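Local coordinates for protein flavodoxin (Aquifex aeolicus, PDB 2ARK) that probably acts as a low-potential electron donor to a number of redox enzymes, with FMN as its redox cofactor, at residues Val7-Asp12 and Cys92-Ser97; Glu27-Leu32 and Arg160-Val165; Trp69-Phe74 and Leu112-Asn117; Gly88-Ala93 and Ala166-Gly171. All coordinates share one frame; numbering follows the deposited sequence.

Contact 1: residues Val7-Asp12 and Cys92-Ser97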
loop_
_atom_site.group_PDB
_atom_site.type_symbol
_atom_site.label_atom_id
_atom_site.label_comp_id
_atom_site.label_asym_id
_atom_site.label_seq_id
_atom_site.Cartn_x
_atom_site.Cartn_y
_atom_site.Cartn_z
ATOM N N VAL A 7 -16.407 -13.935 17.245
ATOM C CA VAL A 7 -16.065 -13.436 15.905
ATOM C C VAL A 7 -17.151 -12.505 15.320
ATOM O O VAL A 7 -18.342 -12.834 15.298
ATOM C CB VAL A 7 -15.724 -14.623 14.948
ATOM C CG1 VAL A 7 -15.646 -14.189 13.491
ATOM C CG2 VAL A 7 -14.411 -15.265 15.349
ATOM N N LEU A 8 -16.732 -11.335 14.859
ATOM C CA LEU A 8 -17.621 -10.370 14.190
ATOM C C LEU A 8 -17.320 -10.379 12.712
ATOM O O LEU A 8 -16.177 -10.131 12.290
ATOM C CB LEU A 8 -17.389 -8.951 14.720
ATOM C CG LEU A 8 -18.480 -7.870 14.750
ATOM C CD1 LEU A 8 -17.854 -6.510 14.484
ATOM C CD2 LEU A 8 -19.765 -8.069 13.854
ATOM N N VAL A 9 -18.325 -10.690 11.913
ATOM C CA VAL A 9 -18.206 -10.498 10.478
ATOM C C VAL A 9 -19.049 -9.275 10.159
ATOM O O VAL A 9 -20.251 -9.298 10.317
ATOM C CB VAL A 9 -18.643 -11.737 9.661
ATOM C CG1 VAL A 9 -18.399 -11.516 8.142
ATOM C CG2 VAL A 9 -17.898 -12.955 10.146
ATOM N N ILE A 10 -18.396 -8.199 9.739
ATOM C CA ILE A 10 -19.108 -6.955 9.459
ATOM C C ILE A 10 -18.820 -6.597 7.999
ATOM O O ILE A 10 -17.688 -6.716 7.572
ATOM C CB ILE A 10 -18.688 -5.847 10.489
ATOM C CG1 ILE A 10 -19.510 -4.597 10.327
ATOM C CG2 ILE A 10 -17.157 -5.507 10.440
ATOM C CD1 ILE A 10 -18.780 -3.369 10.987
ATOM N N TYR A 11 -19.833 -6.223 7.209
ATOM C CA TYR A 11 -19.619 -5.991 5.747
ATOM C C TYR A 11 -20.454 -4.812 5.239
ATOM O O TYR A 11 -21.518 -4.509 5.778
ATOM C CB TYR A 11 -19.925 -7.259 4.914
ATOM C CG TYR A 11 -21.379 -7.615 4.998
ATOM C CD1 TYR A 11 -22.277 -7.188 4.030
ATOM C CD2 TYR A 11 -21.881 -8.296 6.104
ATOM C CE1 TYR A 11 -23.646 -7.446 4.158
ATOM C CE2 TYR A 11 -23.223 -8.578 6.224
ATOM C CZ TYR A 11 -24.098 -8.157 5.250
ATOM O OH TYR A 11 -25.434 -8.418 5.394
ATOM N N ASP A 12 -19.936 -4.140 4.212
ATOM C CA ASP A 12 -20.719 -3.282 3.357
ATOM C C ASP A 12 -20.900 -4.020 2.032
ATOM O O ASP A 12 -20.199 -5.004 1.758
ATOM C CB ASP A 12 -20.007 -1.949 3.144
ATOM C CG ASP A 12 -20.931 -0.871 2.564
ATOM O OD1 ASP A 12 -22.123 -1.143 2.361
ATOM O OD2 ASP A 12 -20.475 0.245 2.269
ATOM N N CYS A 92 -9.047 -9.402 9.947
ATOM C CA CYS A 92 -8.702 -9.629 8.531
ATOM C C CYS A 92 -9.754 -8.922 7.655
ATOM O O CYS A 92 -10.658 -8.277 8.193
ATOM C CB CYS A 92 -8.672 -11.118 8.237
ATOM S SG CYS A 92 -10.237 -11.964 8.655
ATOM N N ALA A 93 -9.636 -9.079 6.330
ATOM C CA ALA A 93 -10.333 -8.262 5.334
ATOM C C ALA A 93 -10.871 -9.158 4.245
ATOM O O ALA A 93 -10.324 -10.238 4.017
ATOM C CB ALA A 93 -9.342 -7.198 4.710
ATOM N N PHE A 94 -11.920 -8.729 3.552
ATOM C CA PHE A 94 -12.325 -9.410 2.295
ATOM C C PHE A 94 -13.025 -8.455 1.338
ATOM O O PHE A 94 -13.528 -7.399 1.768
ATOM C CB PHE A 94 -13.141 -10.674 2.549
ATOM C CG PHE A 94 -14.414 -10.451 3.358
ATOM C CD1 PHE A 94 -14.373 -10.409 4.767
ATOM C CD2 PHE A 94 -15.668 -10.370 2.710
ATOM C CE1 PHE A 94 -15.547 -10.234 5.510
ATOM C CE2 PHE A 94 -16.858 -10.206 3.453
ATOM C CZ PHE A 94 -16.797 -10.121 4.852
ATOM N N SER A 95 -13.043 -8.773 0.049
ATOM C CA SER A 95 -13.517 -7.792 -0.919
ATOM C C SER A 95 -13.850 -8.428 -2.260
ATOM O O SER A 95 -13.194 -9.402 -2.701
ATOM C CB SER A 95 -12.450 -6.698 -1.134
ATOM O OG SER A 95 -12.928 -5.627 -1.952
ATOM N N SER A 96 -14.877 -7.868 -2.898
ATOM C CA SER A 96 -15.349 -8.314 -4.189
ATOM C C SER A 96 -15.140 -7.110 -5.081
ATOM O O SER A 96 -15.445 -5.986 -4.668
ATOM C CB SER A 96 -16.843 -8.651 -4.098
ATOM O OG SER A 96 -17.380 -9.027 -5.355
ATOM N N SER A 97 -14.612 -7.334 -6.284
ATOM C CA SER A 97 -14.421 -6.268 -7.288
ATOM C C SER A 97 -15.154 -6.614 -8.560
ATOM O O SER A 97 -15.727 -7.670 -8.661
ATOM C CB SER A 97 -12.930 -6.049 -7.584
ATOM O OG SER A 97 -12.313 -7.278 -7.947
#
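V9 and F94 meet across an intervening strand of the parallel sheet of the flavodoxin fold, an instructive case of two strands that touch without being neighbours. Strand 55-61 pairs with both partners and holds their axes 9.2 Å apart at 35°, so the contact is made mainly by side chains, with no hydrogen bond between the two segments. The far end of the phenyl ring does the reaching: F94 CZ lies 3.9 Å from V9 CG1, and the neighbouring ring atom CE1 is nearly as close to that methyl. Beyond it along the strand, Y11 CB comes within 4.2 Å of F94 CZ. The V9 and F94 side chains lie roughly perpendicular, V9 offering the methyl that stands anti to its backbone N (chi1 -176°). F94 CG occupies the crowded position between its own N and carbonyl carbon (chi1 58°), which directs the ring toward strand 5-11, its CZ leading. In the second shell, L157 of helix 148-168 packs on F94, L39 of strand 35-41 touches V9 and Y11, and the ring of H41 meets that of Y11. Farther along the second strand, S95 OG is hydrogen-bonded to S60 O, tying it to the strand in between.

Contact 2: residues Glu27-Leu32 and Arg160-Val165; sequences EGARSL and RLAEWV
A162, whose methyl faces A29 and L32, is small enough to be consistent with the close approach of two helices of the flavodoxin-like alpha/beta sandwich on one face of the sheet. The A29 and A162 CA atoms are only 5.1 Å apart where helix 17-30 nears its end beside helix 148-168. A162 CB points at the A29 backbone, 3.7 Å from A29 O, while L32, one turn on from A29, closes in with its CB 3.9 Å from A162 CB. L32 CD1 lies 3.5 Å from A162 O. L32 and E163 cross obliquely, their CG atoms 4.1 Å apart. E163 CG sits beside its own backbone N (chi1 -73°), and the chain runs on extended until OE1 takes R160 NE in a salt bridge of 2.7 Å, almost straight at 171° and lying in the guanidinium plane. An alanine in place of E163 would probably open a gap beside L32 CG and leave R160 NE without this acceptor, the guanidinium then held less firmly, although its NH2 also has a salt bridge to D127. R160 CD lies 3.4 Å above one face of the W164 ring, toward the rim.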
loop_
_atom_site.group_PDB
_atom_site.type_symbol
_atom_site.label_atom_id
_atom_site.label_comp_id
_atom_site.label_asym_id
_atom_site.label_seq_id
_atom_site.Cartn_x
_atom_site.Cartn_y
_atom_site.Cartn_z
ATOM N N GLU A 27 -19.864 -18.648 8.087
ATOM C CA GLU A 27 -19.924 -20.096 8.074
ATOM C C GLU A 27 -18.534 -20.707 8.306
ATOM O O GLU A 27 -18.396 -21.660 9.053
ATOM C CB GLU A 27 -20.511 -20.578 6.757
ATOM C CG GLU A 27 -20.602 -22.082 6.638
ATOM C CD GLU A 27 -20.753 -22.553 5.205
ATOM O OE1 GLU A 27 -20.117 -23.566 4.835
ATOM O OE2 GLU A 27 -21.501 -21.904 4.449
ATOM N N GLY A 28 -17.506 -20.154 7.662
ATOM C CA GLY A 28 -16.122 -20.550 7.924
ATOM C C GLY A 28 -15.786 -20.554 9.418
ATOM O O GLY A 28 -15.260 -21.544 9.917
ATOM N N ALA A 29 -16.104 -19.455 10.122
ATOM C CA ALA A 29 -15.790 -19.310 11.541
ATOM C C ALA A 29 -16.625 -20.226 12.422
ATOM O O ALA A 29 -16.123 -20.789 13.394
ATOM C CB ALA A 29 -15.965 -17.865 11.980
ATOM N N ARG A 30 -17.900 -20.379 12.085
ATOM C CA ARG A 30 -18.800 -21.209 12.870
ATOM C C ARG A 30 -18.373 -22.667 12.807
ATOM O O ARG A 30 -18.737 -23.456 13.679
ATOM C CB ARG A 30 -20.258 -21.057 12.404
ATOM C CG ARG A 30 -20.903 -19.738 12.829
ATOM C CD ARG A 30 -22.419 -19.786 12.670
ATOM N NE ARG A 30 -22.821 -19.206 11.398
ATOM C CZ ARG A 30 -23.361 -17.991 11.260
ATOM N NH1 ARG A 30 -23.664 -17.557 10.039
ATOM N NH2 ARG A 30 -23.608 -17.212 12.333
ATOM N N SER A 31 -17.574 -23.008 11.793
ATOM C CA SER A 31 -17.189 -24.401 11.549
ATOM C C SER A 31 -16.188 -24.896 12.598
ATOM O O SER A 31 -16.088 -26.093 12.839
ATOM C CB SER A 31 -16.690 -24.616 10.112
ATOM O OG SER A 31 -15.306 -24.300 9.963
ATOM N N LEU A 32 -15.465 -23.964 13.224
ATOM C CA LEU A 32 -14.599 -24.294 14.357
ATOM C C LEU A 32 -15.447 -24.368 15.613
ATOM O O LEU A 32 -15.876 -23.331 16.110
ATOM C CB LEU A 32 -13.540 -23.209 14.572
ATOM C CG LEU A 32 -12.108 -23.554 15.046
ATOM C CD1 LEU A 32 -11.671 -22.601 16.155
ATOM C CD2 LEU A 32 -11.881 -25.010 15.440
ATOM N N ARG A 160 -9.665 -19.511 9.624
ATOM C CA ARG A 160 -8.385 -19.081 10.156
ATOM C C ARG A 160 -8.560 -17.995 11.218
ATOM O O ARG A 160 -7.849 -17.983 12.220
ATOM C CB ARG A 160 -7.430 -18.661 9.031
ATOM C CG ARG A 160 -5.945 -18.513 9.446
ATOM C CD ARG A 160 -5.277 -19.765 10.052
ATOM N NE ARG A 160 -5.713 -21.028 9.442
ATOM C CZ ARG A 160 -5.344 -21.473 8.231
ATOM N NH1 ARG A 160 -4.510 -20.771 7.464
ATOM N NH2 ARG A 160 -5.818 -22.632 7.788
ATOM N N LEU A 161 -9.520 -17.094 11.008
ATOM C CA LEU A 161 -9.871 -16.095 12.018
ATOM C C LEU A 161 -10.247 -16.769 13.327
ATOM O O LEU A 161 -9.731 -16.399 14.384
ATOM C CB LEU A 161 -11.037 -15.248 11.541
ATOM C CG LEU A 161 -11.203 -13.793 11.991
ATOM C CD1 LEU A 161 -12.666 -13.448 11.960
ATOM C CD2 LEU A 161 -10.547 -13.408 13.338
ATOM N N ALA A 162 -11.116 -17.774 13.248
ATOM C CA ALA A 162 -11.624 -18.461 14.434
ATOM C C ALA A 162 -10.504 -19.242 15.111
ATOM O O ALA A 162 -10.427 -19.302 16.343
ATOM C CB ALA A 162 -12.763 -19.380 14.062
ATOM N N GLU A 163 -9.642 -19.831 14.293
ATOM C CA GLU A 163 -8.453 -20.538 14.749
ATOM C C GLU A 163 -7.442 -19.624 15.441
ATOM O O GLU A 163 -6.897 -19.999 16.457
ATOM C CB GLU A 163 -7.821 -21.266 13.577
ATOM C CG GLU A 163 -8.619 -22.502 13.139
ATOM C CD GLU A 163 -8.135 -23.098 11.795
ATOM O OE1 GLU A 163 -7.474 -22.358 11.015
ATOM O OE2 GLU A 163 -8.440 -24.291 11.518
ATOM N N TRP A 164 -7.204 -18.418 14.915
ATOM C CA TRP A 164 -6.280 -17.489 15.585
ATOM C C TRP A 164 -6.881 -16.997 16.911
ATOM O O TRP A 164 -6.175 -16.860 17.918
ATOM C CB TRP A 164 -5.922 -16.282 14.705
ATOM C CG TRP A 164 -5.050 -16.541 13.490
ATOM C CD1 TRP A 164 -5.071 -15.832 12.350
ATOM C CD2 TRP A 164 -4.037 -17.556 13.311
ATOM N NE1 TRP A 164 -4.150 -16.320 11.453
ATOM C CE2 TRP A 164 -3.493 -17.372 12.013
ATOM C CE3 TRP A 164 -3.544 -18.601 14.110
ATOM C CZ2 TRP A 164 -2.490 -18.190 11.481
ATOM C CZ3 TRP A 164 -2.531 -19.424 13.589
ATOM C CH2 TRP A 164 -2.016 -19.201 12.276
ATOM N N VAL A 165 -8.188 -16.726 16.903
ATOM C CA VAL A 165 -8.904 -16.413 18.147
ATOM C C VAL A 165 -8.758 -17.534 19.172
ATOM O O VAL A 165 -8.468 -17.275 20.323
ATOM C CB VAL A 165 -10.388 -16.107 17.899
ATOM C CG1 VAL A 165 -11.199 -16.171 19.222
ATOM C CG2 VAL A 165 -10.543 -14.752 17.195
#

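Contact 3: residues Trp69-Phe74 and Leu112-Asn117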
loop_
_atom_site.group_PDB
_atom_site.type_symbol
_atom_site.label_atom_id
_atom_site.label_comp_id
_atom_site.label_asym_id
_atom_site.label_seq_id
_atom_site.Cartn_x
_atom_site.Cartn_y
_atom_site.Cartn_z
ATOM N N TRP A 69 -17.047 4.062 1.470
ATOM C CA TRP A 69 -17.154 5.210 2.327
ATOM C C TRP A 69 -17.998 4.906 3.583
ATOM O O TRP A 69 -17.726 5.485 4.666
ATOM C CB TRP A 69 -17.645 6.435 1.541
ATOM C CG TRP A 69 -19.101 6.489 1.204
ATOM C CD1 TRP A 69 -19.671 6.186 0.005
ATOM C CD2 TRP A 69 -20.185 6.945 2.062
ATOM N NE1 TRP A 69 -21.041 6.410 0.062
ATOM C CE2 TRP A 69 -21.381 6.825 1.321
ATOM C CE3 TRP A 69 -20.254 7.400 3.396
ATOM C CZ2 TRP A 69 -22.638 7.168 1.857
ATOM C CZ3 TRP A 69 -21.500 7.716 3.936
ATOM C CH2 TRP A 69 -22.679 7.622 3.155
ATOM N N LYS A 70 -18.986 4.004 3.459
ATOM C CA LYS A 70 -19.810 3.658 4.617
ATOM C C LYS A 70 -18.991 2.836 5.620
ATOM O O LYS A 70 -19.140 3.034 6.818
ATOM C CB LYS A 70 -21.168 2.993 4.251
ATOM C CG LYS A 70 -22.313 4.000 3.944
ATOM C CD LYS A 70 -23.663 3.303 3.851
ATOM C CE LYS A 70 -24.805 4.209 3.423
ATOM N NZ LYS A 70 -26.141 3.486 3.192
HETATM N N MSE A 71 -18.107 1.954 5.152
HETATM C CA MSE A 71 -17.252 1.245 6.082
HETATM C C MSE A 71 -16.226 2.169 6.738
HETATM O O MSE A 71 -15.995 2.095 7.932
HETATM C CB MSE A 71 -16.591 0.039 5.441
HETATM C CG MSE A 71 -15.814 -0.793 6.432
HETATM SE SE MSE A 71 -17.000 -1.708 7.786
HETATM C CE MSE A 71 -17.869 -3.049 6.636
ATOM N N LYS A 72 -15.633 3.050 5.944
ATOM C CA LYS A 72 -14.734 4.073 6.436
ATOM C C LYS A 72 -15.426 4.960 7.478
ATOM O O LYS A 72 -14.833 5.275 8.525
ATOM C CB LYS A 72 -14.196 4.905 5.244
ATOM C CG LYS A 72 -13.096 5.873 5.598
ATOM C CD LYS A 72 -11.734 5.176 5.872
ATOM C CE LYS A 72 -10.887 5.938 6.909
ATOM N NZ LYS A 72 -10.758 7.365 6.502
ATOM N N ARG A 73 -16.683 5.337 7.235
ATOM C CA ARG A 73 -17.396 6.227 8.171
ATOM C C ARG A 73 -17.681 5.532 9.507
ATOM O O ARG A 73 -17.610 6.146 10.572
ATOM C CB ARG A 73 -18.682 6.735 7.539
ATOM C CG ARG A 73 -19.559 7.650 8.416
ATOM C CD ARG A 73 -20.956 7.176 8.212
ATOM N NE ARG A 73 -21.755 8.163 7.572
ATOM C CZ ARG A 73 -22.907 7.961 6.936
ATOM N NH1 ARG A 73 -23.496 9.032 6.442
ATOM N NH2 ARG A 73 -23.456 6.745 6.756
ATOM N N PHE A 74 -17.982 4.243 9.445
ATOM C CA PHE A 74 -18.197 3.466 10.627
ATOM C C PHE A 74 -16.949 3.441 11.530
ATOM O O PHE A 74 -17.036 3.618 12.768
ATOM C CB PHE A 74 -18.617 2.039 10.241
ATOM C CG PHE A 74 -18.860 1.155 11.421
ATOM C CD1 PHE A 74 -20.115 1.141 12.047
ATOM C CD2 PHE A 74 -17.838 0.361 11.927
ATOM C CE1 PHE A 74 -20.349 0.334 13.170
ATOM C CE2 PHE A 74 -18.060 -0.443 13.040
ATOM C CZ PHE A 74 -19.320 -0.454 13.666
ATOM N N LEU A 112 -7.075 -3.490 5.917
ATOM C CA LEU A 112 -6.018 -3.838 6.853
ATOM C C LEU A 112 -5.309 -2.615 7.465
ATOM O O LEU A 112 -4.961 -2.620 8.645
ATOM C CB LEU A 112 -5.002 -4.800 6.208
ATOM C CG LEU A 112 -5.560 -6.198 5.877
ATOM C CD1 LEU A 112 -4.586 -7.007 4.983
ATOM C CD2 LEU A 112 -5.979 -6.999 7.102
ATOM N N THR A 113 -5.113 -1.563 6.681
ATOM C CA THR A 113 -4.439 -0.393 7.196
ATOM C C THR A 113 -5.294 0.378 8.169
ATOM O O THR A 113 -4.805 0.949 9.134
ATOM C CB THR A 113 -3.723 0.469 6.085
ATOM O OG1 THR A 113 -4.140 1.846 6.136
ATOM C CG2 THR A 113 -3.954 -0.090 4.753
HETATM N N MSE A 114 -6.584 0.345 7.928
HETATM C CA MSE A 114 -7.555 0.938 8.800
HETATM C C MSE A 114 -7.606 0.155 10.125
HETATM O O MSE A 114 -7.594 0.742 11.206
HETATM C CB MSE A 114 -8.885 0.893 8.066
HETATM C CG MSE A 114 -9.944 1.750 8.614
HETATM SE SE MSE A 114 -11.623 1.533 7.585
HETATM C CE MSE A 114 -11.968 -0.520 7.694
ATOM N N LEU A 115 -7.632 -1.165 10.025
ATOM C CA LEU A 115 -7.635 -2.031 11.175
ATOM C C LEU A 115 -6.361 -1.894 11.984
ATOM O O LEU A 115 -6.416 -1.880 13.223
ATOM C CB LEU A 115 -7.852 -3.499 10.770
ATOM C CG LEU A 115 -9.208 -3.788 10.125
ATOM C CD1 LEU A 115 -9.142 -5.083 9.310
ATOM C CD2 LEU A 115 -10.354 -3.833 11.110
HETATM N N MSE A 116 -5.216 -1.785 11.308
HETATM C CA MSE A 116 -3.955 -1.634 12.019
HETATM C C MSE A 116 -3.908 -0.365 12.803
HETATM O O MSE A 116 -3.278 -0.293 13.867
HETATM C CB MSE A 116 -2.768 -1.705 11.087
HETATM C CG MSE A 116 -2.448 -3.122 10.753
HETATM SE SE MSE A 116 -0.793 -3.289 9.708
HETATM C CE MSE A 116 -1.453 -2.454 7.927
ATOM N N ASN A 117 -4.596 0.640 12.288
ATOM C CA ASN A 117 -4.575 1.936 12.921
ATOM C C ASN A 117 -5.180 1.864 14.317
ATOM O O ASN A 117 -4.788 2.616 15.197
ATOM C CB ASN A 117 -5.314 2.943 12.048
ATOM C CG ASN A 117 -4.932 4.352 12.348
ATOM O OD1 ASN A 117 -5.497 4.976 13.246
ATOM N ND2 ASN A 117 -3.986 4.890 11.573
#
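K72 and M114 mark the closest backbone approach of the two helical segments, yet their CA atoms are still 8.2 Å apart, a spacing that leaves long, flexible side chains to bridge the gap. M114, a selenomethionine, does most of the reaching. Its CG stands anti to the backbone N (chi1 -165°) and the chain stays extended to the selenium, so SE is carried up to the other helix, 4.0 Å from K72 CD and 4.2 Å from K72 CA. Only then does the chain bend (chi3 56°), turning the terminal methyl toward M71, also a selenomethionine, where M114 CE rests 4.1 Å from M71 CG. The two selenomethionine chains cross at about a right angle, whereas K72 runs at a slant past M114. Helices 69-78 and 104-117 are here neighbours in one layer of the alpha/beta sandwich of the flavodoxin fold. Strand 5-11 lies beneath, its I10 touching M71, and F75 from the next turn of the first helix also packs on M114. K72 shows how one side chain can serve two environments: its methylenes join the apolar contact, while NZ forms a salt bridge with D76 and donates hydrogen bonds to V67 O and N63 O of the third subunit. At that same interface W69 and R73 form reciprocal cation-pi pairs with R73 and W69 of the third subunit. Within the chain, R73 already presents a guanidinium face to the indole of W69, with W69 CZ3 over its centre, 3.3 Å above the plane.

Contact 4: residues Gly88-Ala93 and Ala166-Gly171; sequences GKIACA and AIFVDG
I90 and F168 are the residues whose backbones come nearest, with CA atoms 9.2 Å apart, as the start of strand 90-97 passes the end of helix 148-168. This is helix-on-sheet packing of the alpha/beta sandwich that defines the flavodoxin fold, reduced here to a single apolar side chain meeting two. I90 spans the distance by stretching out: CG1 lies beside its backbone N, and chi2 of 167° extends CD1 away from the strand. That one methyl lies 4.2 Å from F168 CB and equally 4.2 Å from V169 CG1, settling between the two consecutive residues. The side chains of I90 and F168 are set nearly square to one another, while I90 and V169 run alongside each other, pointing opposite ways. Backbone hydrogen bonds of I90 with D54 and L56, and of A91 with L121, hold this part of the strand in the sheet. A second subunit adds to the enclosure: its L121 touches I90 and its G88 touches F168. Behind F168, I167 CG2 lies 3.5 Å above one ring face, toward the rim. Past the helix, G171 has a positive phi of 90°, at which a CB would run into D170 O.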
loop_
_atom_site.group_PDB
_atom_site.type_symbol
_atom_site.label_atom_id
_atom_site.label_comp_id
_atom_site.label_asym_id
_atom_site.label_seq_id
_atom_site.Cartn_x
_atom_site.Cartn_y
_atom_site.Cartn_z
ATOM N N GLY A 88 -5.181 -4.896 20.081
ATOM C CA GLY A 88 -4.959 -6.333 20.239
ATOM C C GLY A 88 -6.140 -7.223 19.885
ATOM O O GLY A 88 -6.119 -8.420 20.169
ATOM N N LYS A 89 -7.182 -6.650 19.283
ATOM C CA LYS A 89 -8.185 -7.466 18.613
ATOM C C LYS A 89 -7.511 -8.017 17.387
ATOM O O LYS A 89 -6.532 -7.434 16.918
ATOM C CB LYS A 89 -9.452 -6.679 18.255
ATOM C CG LYS A 89 -10.382 -6.543 19.428
ATOM C CD LYS A 89 -11.562 -5.646 19.140
ATOM C CE LYS A 89 -12.076 -5.075 20.455
ATOM N NZ LYS A 89 -12.478 -6.148 21.394
ATOM N N ILE A 90 -8.012 -9.153 16.903
ATOM C CA ILE A 90 -7.478 -9.835 15.737
ATOM C C ILE A 90 -8.455 -9.604 14.595
ATOM O O ILE A 90 -9.668 -9.751 14.787
ATOM C CB ILE A 90 -7.286 -11.349 16.020
ATOM C CG1 ILE A 90 -6.248 -11.535 17.137
ATOM C CG2 ILE A 90 -6.860 -12.093 14.764
ATOM C CD1 ILE A 90 -6.182 -12.906 17.731
ATOM N N ALA A 91 -7.938 -9.202 13.425
ATOM C CA ALA A 91 -8.779 -8.833 12.279
ATOM C C ALA A 91 -8.173 -9.233 10.942
ATOM O O ALA A 91 -6.965 -9.410 10.830
ATOM C CB ALA A 91 -9.078 -7.339 12.283
ATOM N N CYS A 92 -9.047 -9.402 9.947
ATOM C CA CYS A 92 -8.702 -9.629 8.531
ATOM C C CYS A 92 -9.754 -8.922 7.655
ATOM O O CYS A 92 -10.658 -8.277 8.193
ATOM C CB CYS A 92 -8.672 -11.118 8.237
ATOM S SG CYS A 92 -10.237 -11.964 8.655
ATOM N N ALA A 93 -9.636 -9.079 6.330
ATOM C CA ALA A 93 -10.333 -8.262 5.334
ATOM C C ALA A 93 -10.871 -9.158 4.245
ATOM O O ALA A 93 -10.324 -10.238 4.017
ATOM C CB ALA A 93 -9.342 -7.198 4.710
ATOM N N ALA A 166 -8.927 -18.772 18.729
ATOM C CA ALA A 166 -8.844 -19.966 19.571
ATOM C C ALA A 166 -7.452 -20.191 20.148
ATOM O O ALA A 166 -7.310 -20.641 21.296
ATOM C CB ALA A 166 -9.267 -21.189 18.767
ATOM N N ILE A 167 -6.435 -19.918 19.336
ATOM C CA ILE A 167 -5.034 -20.106 19.732
ATOM C C ILE A 167 -4.600 -19.018 20.699
ATOM O O ILE A 167 -4.162 -19.308 21.811
ATOM C CB ILE A 167 -4.089 -20.159 18.495
ATOM C CG1 ILE A 167 -4.283 -21.484 17.758
ATOM C CG2 ILE A 167 -2.619 -20.002 18.887
ATOM C CD1 ILE A 167 -3.660 -21.495 16.367
ATOM N N PHE A 168 -4.773 -17.773 20.273
ATOM C CA PHE A 168 -4.222 -16.618 20.953
ATOM C C PHE A 168 -5.073 -16.011 22.053
ATOM O O PHE A 168 -4.516 -15.406 22.958
ATOM C CB PHE A 168 -3.834 -15.550 19.923
ATOM C CG PHE A 168 -2.841 -16.044 18.915
ATOM C CD1 PHE A 168 -3.150 -16.041 17.556
ATOM C CD2 PHE A 168 -1.601 -16.568 19.337
ATOM C CE1 PHE A 168 -2.231 -16.518 16.617
ATOM C CE2 PHE A 168 -0.684 -17.052 18.421
ATOM C CZ PHE A 168 -1.000 -17.034 17.049
ATOM N N VAL A 169 -6.396 -16.141 22.001
ATOM C CA VAL A 169 -7.177 -15.636 23.137
ATOM C C VAL A 169 -7.750 -16.724 24.026
ATOM O O VAL A 169 -7.749 -16.578 25.249
ATOM C CB VAL A 169 -8.213 -14.488 22.802
ATOM C CG1 VAL A 169 -7.958 -13.868 21.413
ATOM C CG2 VAL A 169 -9.631 -14.929 22.965
ATOM N N ASP A 170 -8.211 -17.819 23.421
ATOM C CA ASP A 170 -8.692 -18.954 24.195
ATOM C C ASP A 170 -7.527 -19.795 24.713
ATOM O O ASP A 170 -7.630 -20.440 25.747
ATOM C CB ASP A 170 -9.630 -19.844 23.384
ATOM C CG ASP A 170 -10.285 -20.928 24.247
ATOM O OD1 ASP A 170 -10.063 -22.148 23.992
ATOM O OD2 ASP A 170 -10.997 -20.551 25.219
ATOM N N GLY A 171 -6.427 -19.795 23.976
ATOM C CA GLY A 171 -5.229 -20.448 24.428
ATOM C C GLY A 171 -5.062 -21.899 24.043
ATOM O O GLY A 171 -4.245 -22.564 24.647
#

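The four contacts illustrate how a parallel sheet is clothed on both faces. Along the chain their segments interleave: 7-12, 27-32, 69-74, then 88-93 overlapping 92-97, 112-117, and finally 160-165 running into 166-171. Contact 1 lies near the centre, in the sheet. Contacts 2 and 3 are on opposite sides of the chain's centre, their own centres 22 Å apart, and each touches contact 1: V7 meets L161 and A29, while the methyl CE of M71 reaches Y11 and D12. Contacts 2 and 4, with centres 10 Å apart, share helix 148-168; contacts 1 and 4 share strand 90-97. Contacts 2, 3 and 4 all also reach the second subunit, so all three take part in the assembly.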